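Long-range contacts in Succinylglutamatedesuccinylase/aspartoacylase (Rhodobacter sphaeroides 2.4.1, PDB 3CDX), which probably hydrolyses linear amide or ester bonds as a metal-dependent member of the succinylglutamate desuccinylase/aspartoacylase family: residues V56-G61 and G87-L92; L310-D315 and A332-M337; A178-G183 and T258-V263. All blocks are in the same frame, centred on the assembly; numbering follows the deposited sequence.

Contact 1. Residues V56-G61 and G87-L92; sequences VLLTGG and GRVIML
The carbonyl oxygen of Leu92 is held by two groups of strand 56-60: Gly60 N donates to Leu92 O at 2.8 Å, and the CA-H of Thr59 reaches the same oxygen at 3.3 Å. Gly60 N lies slightly out of the carbonyl plane, by 17°. Leu58 O, Ile90 O and Val56 O are shared in the same way. Ile90 O takes Leu58 N at 2.9 Å in a bond that is nearly straight, with a CA-H...O contact from Leu57 beside it. Leu58 O in turn accepts from Leu92 N and touches the CA-H of Met91. Val56 sits opposite Val89 and exchanges bonds with Arg88 O and Ile90 N, so the register is regular and parallel, the axes of the two short strands 4.9 Å apart at their closest. Leu57 and Thr59 turn their own backbone groups the other way, to parallel strand 144-148 on the other edge of strand 55-60.

Side chains match by face. Leu57 sets its CG opposite the backbone N (chi1 164°), which carries CD1 over the neighbouring strand to 3.7 Å from Ile90 CG2; the same methyl reaches Leu92 CD1. On the other face Leu58 and Met91 run side by side, Leu58 CD1 lying 4.0 Å from Met91 CG, and both then press on helix 68-79, the crossover of this beta-alpha-beta unit. Branched Val and Ile suit extended chain. Thr59, whose OG1 bonds Asp147 OD1, is a polar residue on the side of Leu57 and Leu92; its side chain is about 6 Å from that of calcium ligand His149. The chemistry is therefore two-fold: backbone polarity is met within the sheet, and the apolar faces are buried against helices and strand 40-50.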
ATOM      1  N   VAL A  56     -38.861  13.553  10.129  1.00 26.93           N
ATOM      2  CA  VAL A  56     -37.530  14.100  10.407  1.00 27.07           C
ATOM      3  C   VAL A  56     -36.456  13.069  10.118  1.00 26.20           C
ATOM      4  O   VAL A  56     -36.457  11.992  10.682  1.00 26.16           O
ATOM      5  CB  VAL A  56     -37.409  14.573  11.883  1.00 28.30           C
ATOM      6  CG1 VAL A  56     -35.992  15.030  12.184  1.00 26.52           C
ATOM      7  CG2 VAL A  56     -38.467  15.683  12.182  1.00 28.26           C
ATOM      8  N   LEU A  57     -35.520  13.410   9.236  1.00 26.12           N
ATOM      9  CA  LEU A  57     -34.446  12.476   8.905  1.00 24.92           C
ATOM     10  C   LEU A  57     -33.151  12.958   9.532  1.00 25.15           C
ATOM     11  O   LEU A  57     -32.724  14.098   9.295  1.00 25.39           O
ATOM     12  CB  LEU A  57     -34.324  12.296   7.391  1.00 24.90           C
ATOM     13  CG  LEU A  57     -33.049  11.653   6.813  1.00 24.76           C
ATOM     14  CD1 LEU A  57     -32.912  10.153   7.164  1.00 23.15           C
ATOM     15  CD2 LEU A  57     -32.988  11.895   5.309  1.00 23.78           C
ATOM     16  N   LEU A  58     -32.529  12.064  10.307  1.00 23.81           N
ATOM     17  CA  LEU A  58     -31.325  12.334  11.112  1.00 23.29           C
ATOM     18  C   LEU A  58     -30.202  11.429  10.621  1.00 23.19           C
ATOM     19  O   LEU A  58     -30.328  10.185  10.676  1.00 24.88           O
ATOM     20  CB  LEU A  58     -31.605  12.075  12.613  1.00 22.43           C
ATOM     21  CG  LEU A  58     -32.720  12.937  13.253  1.00 22.16           C
ATOM     22  CD1 LEU A  58     -32.985  12.507  14.632  1.00 21.60           C
ATOM     23  CD2 LEU A  58     -32.442  14.446  13.163  1.00 17.00           C
ATOM     24  N   THR A  59     -29.155  12.027  10.059  1.00 22.53           N
ATOM     25  CA  THR A  59     -28.054  11.224   9.534  1.00 22.12           C
ATOM     26  C   THR A  59     -26.770  11.574  10.245  1.00 21.81           C
ATOM     27  O   THR A  59     -26.547  12.742  10.581  1.00 21.27           O
ATOM     28  CB  THR A  59     -27.871  11.367   7.969  1.00 22.10           C
ATOM     29  OG1 THR A  59     -27.762  12.755   7.596  1.00 23.56           O
ATOM     30  CG2 THR A  59     -29.048  10.720   7.242  1.00 22.96           C
ATOM     31  N   GLY A  60     -25.945  10.557  10.504  1.00 22.08           N
ATOM     32  CA  GLY A  60     -24.613  10.742  11.047  1.00 21.82           C
ATOM     33  C   GLY A  60     -23.609   9.821  10.357  1.00 22.54           C
ATOM     34  O   GLY A  60     -23.999   8.880   9.665  1.00 22.32           O
ATOM     35  N   GLY A  61     -22.322  10.116  10.516  1.00 22.42           N
ATOM     36  CA  GLY A  61     -21.260   9.214  10.054  1.00 22.55           C
ATOM     37  C   GLY A  61     -21.173   9.133   8.541  1.00 23.21           C
ATOM     38  O   GLY A  61     -20.709   8.143   7.991  1.00 22.52           O
ATOM     39  N   GLY A  87     -45.830  11.646  13.909  1.00 32.81           N
ATOM     40  CA  GLY A  87     -45.166  11.777  12.636  1.00 31.82           C
ATOM     41  C   GLY A  87     -44.211  10.612  12.428  1.00 31.26           C
ATOM     42  O   GLY A  87     -44.563   9.455  12.665  1.00 31.42           O
ATOM     43  N   ARG A  88     -42.985  10.927  12.003  1.00 30.37           N
ATOM     44  CA  ARG A  88     -42.022   9.881  11.630  1.00 28.57           C
ATOM     45  C   ARG A  88     -40.596  10.377  11.790  1.00 28.10           C
ATOM     46  O   ARG A  88     -40.262  11.481  11.339  1.00 27.64           O
ATOM     47  CB  ARG A  88     -42.266   9.377  10.204  1.00 28.21           C
ATOM     48  CG  ARG A  88     -41.414   8.139   9.830  1.00 28.69           C
ATOM     49  CD  ARG A  88     -41.819   7.500   8.494  1.00 27.25           C
ATOM     50  NE  ARG A  88     -41.971   8.520   7.462  1.00 27.35           N
ATOM     51  CZ  ARG A  88     -42.378   8.289   6.221  1.00 28.27           C
ATOM     52  NH1 ARG A  88     -42.497   9.305   5.380  1.00 31.50           N
ATOM     53  NH2 ARG A  88     -42.672   7.057   5.815  1.00 28.04           N
ATOM     54  N   VAL A  89     -39.787   9.546  12.458  1.00 27.41           N
ATOM     55  CA  VAL A  89     -38.346   9.774  12.670  1.00 26.49           C
ATOM     56  C   VAL A  89     -37.553   8.617  12.019  1.00 26.06           C
ATOM     57  O   VAL A  89     -37.759   7.449  12.350  1.00 24.97           O
ATOM     58  CB  VAL A  89     -37.987   9.880  14.163  1.00 26.91           C
ATOM     59  CG1 VAL A  89     -36.504  10.280  14.348  1.00 25.75           C
ATOM     60  CG2 VAL A  89     -38.922  10.916  14.877  1.00 25.40           C
ATOM     61  N   ILE A  90     -36.694   8.979  11.068  1.00 25.29           N
ATOM     62  CA  ILE A  90     -35.749   8.056  10.420  1.00 24.59           C
ATOM     63  C   ILE A  90     -34.314   8.401  10.847  1.00 23.92           C
ATOM     64  O   ILE A  90     -33.865   9.538  10.662  1.00 24.63           O
ATOM     65  CB  ILE A  90     -35.926   8.103   8.897  1.00 24.52           C
ATOM     66  CG1 ILE A  90     -37.386   7.742   8.540  1.00 24.63           C
ATOM     67  CG2 ILE A  90     -34.883   7.133   8.149  1.00 25.10           C
ATOM     68  CD1 ILE A  90     -37.798   8.130   7.162  1.00 25.16           C
ATOM     69  N   MET A  91     -33.600   7.415  11.394  1.00 23.96           N
ATOM     70  CA  MET A  91     -32.286   7.611  12.055  1.00 22.96           C
ATOM     71  C   MET A  91     -31.242   6.690  11.449  1.00 23.86           C
ATOM     72  O   MET A  91     -31.387   5.479  11.518  1.00 23.68           O
ATOM     73  CB  MET A  91     -32.395   7.375  13.572  1.00 23.27           C
ATOM     74  CG  MET A  91     -33.263   8.484  14.278  1.00 24.51           C
ATOM     75  SD  MET A  91     -33.906   8.095  15.941  1.00 19.75           S
ATOM     76  CE  MET A  91     -35.015   6.752  15.507  1.00 21.62           C
ATOM     77  N   LEU A  92     -30.240   7.284  10.784  1.00 23.81           N
ATOM     78  CA  LEU A  92     -29.081   6.543  10.240  1.00 23.15           C
ATOM     79  C   LEU A  92     -27.891   7.144  10.894  1.00 20.98           C
ATOM     80  O   LEU A  92     -27.324   8.078  10.355  1.00 22.96           O
ATOM     81  CB  LEU A  92     -28.960   6.658   8.695  1.00 22.19           C
ATOM     82  CG  LEU A  92     -29.968   5.797   7.919  1.00 23.62           C
ATOM     83  CD1 LEU A  92     -31.349   6.488   7.862  1.00 24.58           C
ATOM     84  CD2 LEU A  92     -29.519   5.452   6.491  1.00 25.25           C
TER

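Contact 2. Residues L310-D315 and A332-M337; sequences LLYRRD and AVAVVM
This is apolar packing without a hydrogen bond across it: the end of strand 308-311, outermost in the four-stranded antiparallel sheet of this chain, and the loop after it pack on strand 332-339, which pairs with strands 259-271 and 316-322. The end-to-end directions of the two segments differ by 7°, yet their CA atoms stay too distant to pair as strands, 6.8 Å from Arg314 CA to Val336 CA. Side chains fill the interval instead. At one end Leu310 CD1 meets Val333 CG2 at 3.8 Å, the two side chains crossing at about a right angle.

In the middle two methyls approach the Tyr312 ring obliquely: its CD1 lies 3.9 Å from Val336 CG2, and its CE1 rests near Ala334 CB. The Tyr312 and Val336 side chains also cross at about a right angle. Alanine is short enough to leave room for the ring. With CG1 opposite its backbone N (chi1 180°), Val336 lays that methyl against the carbonyl oxygens of Arg314 and Asp315, 3.8 Å from Arg314 O, while CG2 serves the ring. Val288 and Val318 also touch Tyr312. Arg314 keeps its charge away from the interface and forms a salt bridge with Glu338, and Asp315 OD1 is bonded to Thr290 N. Cohesion thus rests on shape and on burial of apolar surface, while Arg314 and Asp315 find polar partners outside the contact.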
ATOM      1  N   LEU A 310       1.325  34.507   9.442  1.00 31.49           N
ATOM      2  CA  LEU A 310       0.014  34.650   8.747  1.00 31.88           C
ATOM      3  C   LEU A 310      -0.891  35.589   9.511  1.00 31.97           C
ATOM      4  O   LEU A 310      -0.890  35.556  10.738  1.00 32.08           O
ATOM      5  CB  LEU A 310      -0.736  33.296   8.619  1.00 30.57           C
ATOM      6  CG  LEU A 310       0.015  32.129   7.950  1.00 31.86           C
ATOM      7  CD1 LEU A 310      -0.894  30.974   7.566  1.00 29.78           C
ATOM      8  CD2 LEU A 310       0.819  32.613   6.733  1.00 33.93           C
ATOM      9  N   LEU A 311      -1.697  36.383   8.793  1.00 32.36           N
ATOM     10  CA  LEU A 311      -2.633  37.325   9.427  1.00 33.21           C
ATOM     11  C   LEU A 311      -4.083  36.977   9.115  1.00 33.43           C
ATOM     12  O   LEU A 311      -4.372  36.533   8.008  1.00 34.51           O
ATOM     13  CB  LEU A 311      -2.369  38.772   8.953  1.00 32.91           C
ATOM     14  CG  LEU A 311      -0.926  39.283   8.948  1.00 33.98           C
ATOM     15  CD1 LEU A 311      -0.900  40.716   8.365  1.00 35.36           C
ATOM     16  CD2 LEU A 311      -0.330  39.237  10.352  1.00 33.39           C
ATOM     17  N   TYR A 312      -4.973  37.171  10.079  1.00 33.78           N
ATOM     18  CA  TYR A 312      -6.409  37.225   9.813  1.00 35.42           C
ATOM     19  C   TYR A 312      -6.731  38.465   8.957  1.00 36.53           C
ATOM     20  O   TYR A 312      -6.077  39.501   9.091  1.00 34.93           O
ATOM     21  CB  TYR A 312      -7.228  37.355  11.113  1.00 36.13           C
ATOM     22  CG  TYR A 312      -7.063  36.248  12.134  1.00 36.40           C
ATOM     23  CD1 TYR A 312      -7.640  34.986  11.947  1.00 38.11           C
ATOM     24  CD2 TYR A 312      -6.340  36.470  13.303  1.00 38.69           C
ATOM     25  CE1 TYR A 312      -7.480  33.951  12.923  1.00 36.93           C
ATOM     26  CE2 TYR A 312      -6.178  35.467  14.260  1.00 38.01           C
ATOM     27  CZ  TYR A 312      -6.737  34.221  14.063  1.00 37.68           C
ATOM     28  OH  TYR A 312      -6.565  33.259  15.039  1.00 41.16           O
ATOM     29  N   ARG A 313      -7.761  38.348   8.118  1.00 37.26           N
ATOM     30  CA  ARG A 313      -8.195  39.423   7.233  1.00 38.33           C
ATOM     31  C   ARG A 313      -9.684  39.751   7.398  1.00 38.92           C
ATOM     32  O   ARG A 313     -10.280  40.410   6.531  1.00 39.23           O
ATOM     33  CB  ARG A 313      -7.888  39.063   5.774  1.00 38.79           C
ATOM     34  CG  ARG A 313      -6.422  38.843   5.479  1.00 39.97           C
ATOM     35  CD  ARG A 313      -5.670  40.113   5.758  1.00 41.66           C
ATOM     36  NE  ARG A 313      -4.293  40.043   5.287  1.00 44.33           N
ATOM     37  CZ  ARG A 313      -3.377  40.960   5.566  1.00 47.15           C
ATOM     38  NH1 ARG A 313      -3.718  42.011   6.316  1.00 46.57           N
ATOM     39  NH2 ARG A 313      -2.133  40.831   5.097  1.00 46.54           N
ATOM     40  N   ARG A 314     -10.276  39.291   8.499  1.00 38.39           N
ATOM     41  CA  ARG A 314     -11.625  39.667   8.893  1.00 38.31           C
ATOM     42  C   ARG A 314     -11.731  39.706  10.409  1.00 38.21           C
ATOM     43  O   ARG A 314     -11.177  38.816  11.074  1.00 37.93           O
ATOM     44  CB  ARG A 314     -12.648  38.612   8.408  1.00 39.32           C
ATOM     45  CG  ARG A 314     -12.824  38.471   6.897  1.00 40.77           C
ATOM     46  CD  ARG A 314     -13.262  39.778   6.241  1.00 42.85           C
ATOM     47  NE  ARG A 314     -14.648  40.157   6.522  1.00 43.96           N
ATOM     48  CZ  ARG A 314     -15.313  41.106   5.854  1.00 45.00           C
ATOM     49  NH1 ARG A 314     -14.720  41.791   4.865  1.00 44.31           N
ATOM     50  NH2 ARG A 314     -16.570  41.390   6.189  1.00 43.08           N
ATOM     51  N   ASP A 315     -12.446  40.706  10.960  1.00 37.43           N
ATOM     52  CA  ASP A 315     -12.875  40.656  12.363  1.00 37.08           C
ATOM     53  C   ASP A 315     -13.951  39.575  12.491  1.00 36.07           C
ATOM     54  O   ASP A 315     -14.711  39.343  11.544  1.00 35.53           O
ATOM     55  CB  ASP A 315     -13.468  41.990  12.851  1.00 37.47           C
ATOM     56  CG  ASP A 315     -12.518  43.186  12.667  1.00 40.10           C
ATOM     57  OD1 ASP A 315     -11.310  43.007  12.429  1.00 41.65           O
ATOM     58  OD2 ASP A 315     -12.999  44.332  12.759  1.00 45.13           O
ATOM     59  N   ALA A 332      -6.618  25.699   4.481  1.00 32.65           N
ATOM     60  CA  ALA A 332      -7.005  26.812   5.353  1.00 32.10           C
ATOM     61  C   ALA A 332      -6.550  26.447   6.768  1.00 31.51           C
ATOM     62  O   ALA A 332      -6.658  25.284   7.176  1.00 31.58           O
ATOM     63  CB  ALA A 332      -8.510  27.027   5.305  1.00 32.31           C
ATOM     64  N   VAL A 333      -6.048  27.415   7.524  1.00 30.11           N
ATOM     65  CA  VAL A 333      -5.668  27.157   8.922  1.00 28.84           C
ATOM     66  C   VAL A 333      -6.667  27.809   9.907  1.00 29.08           C
ATOM     67  O   VAL A 333      -6.616  27.592  11.129  1.00 28.84           O
ATOM     68  CB  VAL A 333      -4.197  27.545   9.178  1.00 28.25           C
ATOM     69  CG1 VAL A 333      -3.273  26.636   8.345  1.00 28.33           C
ATOM     70  CG2 VAL A 333      -3.923  29.016   8.860  1.00 25.04           C
ATOM     71  N   ALA A 334      -7.589  28.585   9.335  1.00 27.78           N
ATOM     72  CA  ALA A 334      -8.666  29.264  10.051  1.00 27.11           C
ATOM     73  C   ALA A 334      -9.686  29.758   9.047  1.00 27.65           C
ATOM     74  O   ALA A 334      -9.349  30.149   7.929  1.00 28.82           O
ATOM     75  CB  ALA A 334      -8.152  30.451  10.907  1.00 25.63           C
ATOM     76  N   VAL A 335     -10.938  29.714   9.471  1.00 28.85           N
ATOM     77  CA  VAL A 335     -12.062  30.308   8.784  1.00 28.43           C
ATOM     78  C   VAL A 335     -12.781  31.109   9.866  1.00 29.16           C
ATOM     79  O   VAL A 335     -13.152  30.565  10.925  1.00 27.73           O
ATOM     80  CB  VAL A 335     -13.009  29.254   8.218  1.00 29.52           C
ATOM     81  CG1 VAL A 335     -14.164  29.940   7.432  1.00 29.21           C
ATOM     82  CG2 VAL A 335     -12.249  28.261   7.335  1.00 26.60           C
ATOM     83  N   VAL A 336     -12.946  32.401   9.585  1.00 28.41           N
ATOM     84  CA  VAL A 336     -13.583  33.352  10.523  1.00 29.41           C
ATOM     85  C   VAL A 336     -15.048  33.610  10.124  1.00 29.31           C
ATOM     86  O   VAL A 336     -15.358  33.833   8.929  1.00 29.58           O
ATOM     87  CB  VAL A 336     -12.748  34.665  10.570  1.00 28.36           C
ATOM     88  CG1 VAL A 336     -13.341  35.720  11.523  1.00 27.29           C
ATOM     89  CG2 VAL A 336     -11.300  34.319  10.949  1.00 29.25           C
ATOM     90  N   MET A 337     -15.936  33.539  11.108  1.00 29.49           N
ATOM     91  CA  MET A 337     -17.349  33.833  10.919  1.00 29.34           C
ATOM     92  C   MET A 337     -17.609  35.217  11.509  1.00 32.04           C
ATOM     93  O   MET A 337     -16.860  35.635  12.357  1.00 32.43           O
ATOM     94  CB  MET A 337     -18.245  32.764  11.549  1.00 29.46           C
ATOM     95  CG  MET A 337     -18.163  32.578  13.068  1.00 28.39           C
ATOM     96  SD  MET A 337     -19.119  31.153  13.674  1.00 22.73           S
ATOM     97  CE  MET A 337     -18.615  31.319  15.364  1.00 27.07           C
TER

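Contact 3. Residues A178-G183 and T258-V263; sequences AAEAFG and TRHMMV
A histidine-carboxylate hydrogen bond and two waters join the C-terminal end of helix 169-182 to the start of strand 259-271, through Glu180 and His260 and through Thr258. His260 NE2 donates to Glu180 OE2 at 2.8 Å, with an N-H...O angle of 168°. The carboxylate oxygen lies close to the ring plane and is met on its anti side, 18° out of the carboxylate plane, while carboxylate and ring are turned 50° from each other. Glu180 extends fully beyond CG to get there, and its CG passes 3.3 Å from His260 NE2. His260 ND1 bonds the side-chain amide of Asn187, consistent with a ring carrying its hydrogen on NE2 and fixed in rotation from both sides. An alanine in place of His260 would probably leave Glu180 without its ring partner and free to turn, and Asn187 without its ring nitrogen partner.

Nearer the helix end, Gly183 adopts a positive phi that glycine tolerates readily, as the chain leaves the helix. Its N still bonds Ala179 O, which also accepts water 1 at 2.8 Å. Water 2 donates to Glu180 O at 2.7 Å and accepts from Thr258 N, so that late helical carbonyls are answered from the strand side. Threonine suits the spot because its OG1 bonds Ala184 O and weakly takes water 1, the hydroxyl lying close over Gly183, with OG1 3.2 Å from Gly183 CA. Between the two segments the chain includes strand 186-189, which runs parallel to strand 259-271 and supplies Asn187; on its other edge strand 259-271 pairs antiparallel with strand 332-339, while Phe182 packs on helix 223-239.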
ATOM      1  N   ALA A 178     -35.392  26.619  12.205  1.00 27.83           N
ATOM      2  CA  ALA A 178     -35.056  25.269  12.648  1.00 27.45           C
ATOM      3  C   ALA A 178     -33.677  25.294  13.306  1.00 26.44           C
ATOM      4  O   ALA A 178     -33.456  24.633  14.323  1.00 26.07           O
ATOM      5  CB  ALA A 178     -35.120  24.270  11.467  1.00 27.84           C
ATOM      6  N   ALA A 179     -32.754  26.065  12.718  1.00 26.82           N
ATOM      7  CA  ALA A 179     -31.435  26.279  13.316  1.00 26.73           C
ATOM      8  C   ALA A 179     -31.567  26.836  14.742  1.00 27.99           C
ATOM      9  O   ALA A 179     -30.929  26.320  15.660  1.00 27.88           O
ATOM     10  CB  ALA A 179     -30.598  27.181  12.448  1.00 26.60           C
ATOM     11  N   GLU A 180     -32.444  27.842  14.932  1.00 28.57           N
ATOM     12  CA  GLU A 180     -32.667  28.465  16.230  1.00 29.71           C
ATOM     13  C   GLU A 180     -33.162  27.425  17.245  1.00 28.18           C
ATOM     14  O   GLU A 180     -32.648  27.361  18.370  1.00 27.43           O
ATOM     15  CB  GLU A 180     -33.638  29.680  16.143  1.00 28.81           C
ATOM     16  CG  GLU A 180     -33.018  30.885  15.483  1.00 33.03           C
ATOM     17  CD  GLU A 180     -33.986  32.057  15.247  1.00 35.43           C
ATOM     18  OE1 GLU A 180     -35.021  32.155  15.971  1.00 39.73           O
ATOM     19  OE2 GLU A 180     -33.695  32.890  14.338  1.00 40.10           O
ATOM     20  N   ALA A 181     -34.142  26.614  16.848  1.00 27.66           N
ATOM     21  CA  ALA A 181     -34.638  25.530  17.705  1.00 27.22           C
ATOM     22  C   ALA A 181     -33.540  24.510  18.076  1.00 27.83           C
ATOM     23  O   ALA A 181     -33.397  24.132  19.253  1.00 27.25           O
ATOM     24  CB  ALA A 181     -35.795  24.807  17.025  1.00 27.63           C
ATOM     25  N   PHE A 182     -32.743  24.089  17.088  1.00 27.15           N
ATOM     26  CA  PHE A 182     -31.638  23.137  17.366  1.00 27.16           C
ATOM     27  C   PHE A 182     -30.826  23.702  18.554  1.00 26.63           C
ATOM     28  O   PHE A 182     -30.508  22.983  19.477  1.00 27.13           O
ATOM     29  CB  PHE A 182     -30.750  22.902  16.120  1.00 26.74           C
ATOM     30  CG  PHE A 182     -29.651  21.840  16.310  1.00 27.13           C
ATOM     31  CD1 PHE A 182     -29.807  20.550  15.787  1.00 28.30           C
ATOM     32  CD2 PHE A 182     -28.471  22.137  17.003  1.00 25.18           C
ATOM     33  CE1 PHE A 182     -28.774  19.556  15.958  1.00 26.73           C
ATOM     34  CE2 PHE A 182     -27.447  21.162  17.178  1.00 28.00           C
ATOM     35  CZ  PHE A 182     -27.604  19.877  16.664  1.00 23.82           C
ATOM     36  N   GLY A 183     -30.520  24.999  18.523  1.00 27.84           N
ATOM     37  CA  GLY A 183     -29.961  25.686  19.702  1.00 28.20           C
ATOM     38  C   GLY A 183     -28.497  25.444  19.999  1.00 28.62           C
ATOM     39  O   GLY A 183     -28.113  25.277  21.173  1.00 29.61           O
ATOM     40  N   THR A 258     -29.335  30.784  20.087  1.00 35.53           N
ATOM     41  CA  THR A 258     -28.375  30.699  19.021  1.00 34.70           C
ATOM     42  C   THR A 258     -28.063  32.070  18.438  1.00 35.00           C
ATOM     43  O   THR A 258     -28.969  32.885  18.260  1.00 34.57           O
ATOM     44  CB  THR A 258     -29.012  29.818  17.899  1.00 35.40           C
ATOM     45  OG1 THR A 258     -29.237  28.494  18.406  1.00 34.70           O
ATOM     46  CG2 THR A 258     -28.192  29.776  16.629  1.00 34.00           C
ATOM     47  N   ARG A 259     -26.790  32.303  18.125  1.00 34.18           N
ATOM     48  CA  ARG A 259     -26.350  33.527  17.455  1.00 34.17           C
ATOM     49  C   ARG A 259     -26.014  33.198  15.980  1.00 33.39           C
ATOM     50  O   ARG A 259     -25.205  32.284  15.690  1.00 31.72           O
ATOM     51  CB  ARG A 259     -25.162  34.168  18.219  1.00 34.20           C
ATOM     52  CG  ARG A 259     -24.652  35.573  17.707  1.00 35.18           C
ATOM     53  CD  ARG A 259     -23.486  36.143  18.585  1.00 35.21           C
ATOM     54  NE  ARG A 259     -22.601  37.072  17.849  1.00 43.51           N
ATOM     55  CZ  ARG A 259     -21.357  37.453  18.227  1.00 46.33           C
ATOM     56  NH1 ARG A 259     -20.820  37.022  19.368  1.00 47.13           N
ATOM     57  NH2 ARG A 259     -20.629  38.284  17.466  1.00 42.05           N
ATOM     58  N   HIS A 260     -26.650  33.930  15.055  1.00 32.19           N
ATOM     59  CA  HIS A 260     -26.469  33.659  13.654  1.00 32.31           C
ATOM     60  C   HIS A 260     -25.247  34.402  13.136  1.00 32.12           C
ATOM     61  O   HIS A 260     -25.030  35.594  13.399  1.00 31.75           O
ATOM     62  CB  HIS A 260     -27.680  34.052  12.799  1.00 32.89           C
ATOM     63  CG  HIS A 260     -28.953  33.334  13.121  1.00 33.99           C
ATOM     64  ND1 HIS A 260     -29.159  31.999  12.836  1.00 35.17           N
ATOM     65  CD2 HIS A 260     -30.124  33.791  13.626  1.00 35.37           C
ATOM     66  CE1 HIS A 260     -30.380  31.652  13.204  1.00 31.64           C
ATOM     67  NE2 HIS A 260     -30.984  32.722  13.688  1.00 34.52           N
ATOM     68  N   MET A 261     -24.480  33.691  12.335  1.00 31.50           N
ATOM     69  CA  MET A 261     -23.244  34.180  11.835  1.00 30.42           C
ATOM     70  C   MET A 261     -23.210  33.760  10.397  1.00 30.77           C
ATOM     71  O   MET A 261     -24.131  33.075   9.914  1.00 30.31           O
ATOM     72  CB  MET A 261     -22.093  33.549  12.636  1.00 30.83           C
ATOM     73  CG  MET A 261     -22.347  33.524  14.168  1.00 29.18           C
ATOM     74  SD  MET A 261     -22.134  35.204  14.913  1.00 25.30           S
ATOM     75  CE  MET A 261     -20.353  35.427  14.790  1.00 27.39           C
ATOM     76  N   MET A 262     -22.128  34.138   9.721  1.00 30.93           N
ATOM     77  CA  MET A 262     -21.998  33.894   8.320  1.00 31.49           C
ATOM     78  C   MET A 262     -20.536  33.893   7.919  1.00 31.69           C
ATOM     79  O   MET A 262     -19.678  34.494   8.590  1.00 30.94           O
ATOM     80  CB  MET A 262     -22.828  34.922   7.487  1.00 31.72           C
ATOM     81  CG  MET A 262     -22.455  36.428   7.615  1.00 33.00           C
ATOM     82  SD  MET A 262     -23.463  37.582   6.534  1.00 32.09           S
ATOM     83  CE  MET A 262     -23.046  37.043   4.921  1.00 33.45           C
ATOM     84  N   VAL A 263     -20.274  33.198   6.820  1.00 32.25           N
ATOM     85  CA  VAL A 263     -19.003  33.171   6.174  1.00 34.01           C
ATOM     86  C   VAL A 263     -19.287  33.472   4.706  1.00 36.16           C
ATOM     87  O   VAL A 263     -20.006  32.711   4.049  1.00 36.99           O
ATOM     88  CB  VAL A 263     -18.323  31.771   6.281  1.00 33.45           C
ATOM     89  CG1 VAL A 263     -17.054  31.765   5.449  1.00 33.89           C
ATOM     90  CG2 VAL A 263     -18.002  31.419   7.747  1.00 32.20           C
TER
HETATM   91  O   HOH W   1     -28.207  26.196  16.146  1.00 26.31           O
HETATM   92  O   HOH W   2     -31.792  29.601  19.617  1.00 31.28           O

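Contact 1 lies nearest the metal: the alpha carbon of Gly60 is about 9 Å from the bound calcium ion, which His63, Glu66 and His149 hold, whereas contacts 2 and 3 lie away from that site. Contacts 1 and 3 do not touch, though helix 223-239 receives side chains from both. Contacts 2 and 3 do meet, because strands 332-339 and 259-271 are sheet neighbours: Met337 CB comes within 3.7 Å of Met262 O, and Val335 packs on Val263. Contact 3, with its centre 20 Å from that of contact 1 and 21 Å from that of contact 2, lies between them; their own centres are 34 Å apart, on opposite sides of the chain's centre.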